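Local coordinates for protein type-2Ba cytolytic delta-endotoxin (Bacillus thuringiensis serovar israelensis, PDB 2RCI) that probably kills the larvae of dipteran insects by forming pores in the epithelial cell membrane of the midgut, at residues A152-A157 against A186-Q191. Residues are numbered along the deposited sequence; the frame is centred on the assembly and turned at random.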
loop_
_atom_site.group_PDB
_atom_site.type_symbol
_atom_site.label_atom_id
_atom_site.label_comp_id
_atom_site.label_asym_id
_atom_site.label_seq_id
_atom_site.Cartn_x
_atom_site.Cartn_y
_atom_site.Cartn_z
ATOM N N ALA A 152 -2.583 -3.072 14.013
ATOM C CA ALA A 152 -3.136 -2.268 12.934
ATOM C C ALA A 152 -2.823 -2.961 11.595
ATOM O O ALA A 152 -1.715 -3.461 11.367
ATOM C CB ALA A 152 -2.571 -0.845 12.977
ATOM N N ILE A 153 -3.817 -2.988 10.725
ATOM C CA ILE A 153 -3.696 -3.558 9.389
ATOM C C ILE A 153 -4.016 -2.433 8.400
ATOM O O ILE A 153 -5.073 -1.770 8.485
ATOM C CB ILE A 153 -4.709 -4.710 9.191
ATOM C CG1 ILE A 153 -4.534 -5.806 10.259
ATOM C CG2 ILE A 153 -4.594 -5.308 7.795
ATOM C CD1 ILE A 153 -3.145 -6.505 10.275
ATOM N N LEU A 154 -3.086 -2.201 7.481
ATOM C CA LEU A 154 -3.192 -1.117 6.509
ATOM C C LEU A 154 -2.985 -1.659 5.077
ATOM O O LEU A 154 -1.834 -1.746 4.603
ATOM C CB LEU A 154 -2.167 -0.020 6.861
ATOM C CG LEU A 154 -1.970 1.189 5.926
ATOM C CD1 LEU A 154 -3.271 1.745 5.354
ATOM C CD2 LEU A 154 -1.209 2.293 6.725
ATOM N N PRO A 155 -4.079 -2.094 4.417
ATOM C CA PRO A 155 -4.035 -2.419 2.990
ATOM C C PRO A 155 -3.968 -1.124 2.205
ATOM O O PRO A 155 -4.716 -0.187 2.506
ATOM C CB PRO A 155 -5.395 -3.095 2.734
ATOM C CG PRO A 155 -5.898 -3.465 4.090
ATOM C CD PRO A 155 -5.417 -2.383 4.981
ATOM N N ILE A 156 -3.063 -1.073 1.236
ATOM C CA ILE A 156 -2.944 0.104 0.360
ATOM C C ILE A 156 -2.920 -0.353 -1.087
ATOM O O ILE A 156 -2.111 -1.210 -1.432
ATOM C CB ILE A 156 -1.655 0.890 0.604
ATOM C CG1 ILE A 156 -1.505 1.316 2.061
ATOM C CG2 ILE A 156 -1.583 2.113 -0.367
ATOM C CD1 ILE A 156 -0.163 1.914 2.386
ATOM N N ALA A 157 -3.791 0.210 -1.937
ATOM C CA ALA A 157 -3.692 -0.020 -3.393
ATOM C C ALA A 157 -3.470 1.280 -4.161
ATOM O O ALA A 157 -4.130 2.292 -3.885
ATOM C CB ALA A 157 -4.934 -0.733 -3.930
ATOM N N ALA A 186 -7.024 3.170 0.544
ATOM C CA ALA A 186 -6.393 2.604 1.733
ATOM C C ALA A 186 -7.347 2.704 2.927
ATOM O O ALA A 186 -8.236 3.575 2.975
ATOM C CB ALA A 186 -5.082 3.345 2.023
ATOM N N LEU A 187 -7.169 1.803 3.884
ATOM C CA LEU A 187 -7.834 1.949 5.169
ATOM C C LEU A 187 -6.919 1.404 6.256
ATOM O O LEU A 187 -6.100 0.514 5.986
ATOM C CB LEU A 187 -9.185 1.210 5.177
ATOM C CG LEU A 187 -9.252 -0.342 5.221
ATOM C CD1 LEU A 187 -8.816 -0.937 6.551
ATOM C CD2 LEU A 187 -10.694 -0.792 4.969
ATOM N N THR A 188 -7.054 1.920 7.475
ATOM C CA THR A 188 -6.373 1.315 8.612
ATOM C C THR A 188 -7.444 0.764 9.523
ATOM O O THR A 188 -8.365 1.500 9.910
ATOM C CB THR A 188 -5.537 2.335 9.402
ATOM O OG1 THR A 188 -4.639 3.013 8.509
ATOM C CG2 THR A 188 -4.745 1.632 10.456
ATOM N N VAL A 189 -7.329 -0.525 9.844
ATOM C CA VAL A 189 -8.206 -1.153 10.829
ATOM C C VAL A 189 -7.367 -1.653 12.013
ATOM O O VAL A 189 -6.310 -2.289 11.829
ATOM C CB VAL A 189 -9.072 -2.290 10.185
ATOM C CG1 VAL A 189 -8.184 -3.401 9.641
ATOM C CG2 VAL A 189 -10.067 -2.885 11.233
ATOM N N VAL A 190 -7.805 -1.330 13.226
ATOM C CA VAL A 190 -7.150 -1.866 14.406
ATOM C C VAL A 190 -8.053 -2.941 15.019
ATOM O O VAL A 190 -9.283 -2.785 15.052
ATOM C CB VAL A 190 -6.784 -0.771 15.430
ATOM C CG1 VAL A 190 -5.805 0.231 14.805
ATOM C CG2 VAL A 190 -8.054 -0.027 15.961
ATOM N N GLN A 191 -7.444 -4.043 15.445
ATOM C CA GLN A 191 -8.162 -5.111 16.137
ATOM C C GLN A 191 -7.430 -5.406 17.442
ATOM O O GLN A 191 -6.170 -5.394 17.477
ATOM C CB GLN A 191 -8.229 -6.388 15.281
ATOM C CG GLN A 191 -8.995 -7.575 15.934
ATOM C CD GLN A 191 -9.090 -8.772 14.994
ATOM O OE1 GLN A 191 -8.079 -9.395 14.661
ATOM N NE2 GLN A 191 -10.309 -9.104 14.567
#
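Ile153 and Val189 form an antiparallel hydrogen-bonded pair: Ile153 N donates to Val189 O at 2.8 Å and Val189 N returns a bond to Ile153 O at 2.9 Å. Toward Ala186 the regular pattern slackens. Pro155 has no N-H to give, and Leu187 O receives instead the CA-H of Leu154, with Pro155 CD 3.1 Å away; the one bond left at this pair, Leu187 N to Pro155 O, is weak at 3.4 Å.

Leu154 reaches across on the other face from Pro155. Its CB lies 4.1 Å from Leu187 O; CG, anti to the backbone N (chi1 174°), comes near both that oxygen and Thr188 OG1; of the two methyls, CD1 comes to 3.1 Å from Leu187 O and also meets Ala186 CB and Thr188 OG1, while CD2 touches the same hydroxyl from slightly farther off. The threonine hydroxyl itself is hydrogen-bonded to Val88 O. Ala152 CB sits against Val190 CG1 on this same face, and both side chains touch Leu91. On the reverse face Ile153 CB packs on Val189 CG1 at 3.7 Å, and Phe31 of helix 21-31 lies against both residues. The pair joins strands 150-162 and 177-192, antiparallel neighbours within the sheet, with strand 132-142 beyond the first and strand 57-64 beyond the second; a sheet between two helical layers is the alpha/beta architecture of this Cyt toxin.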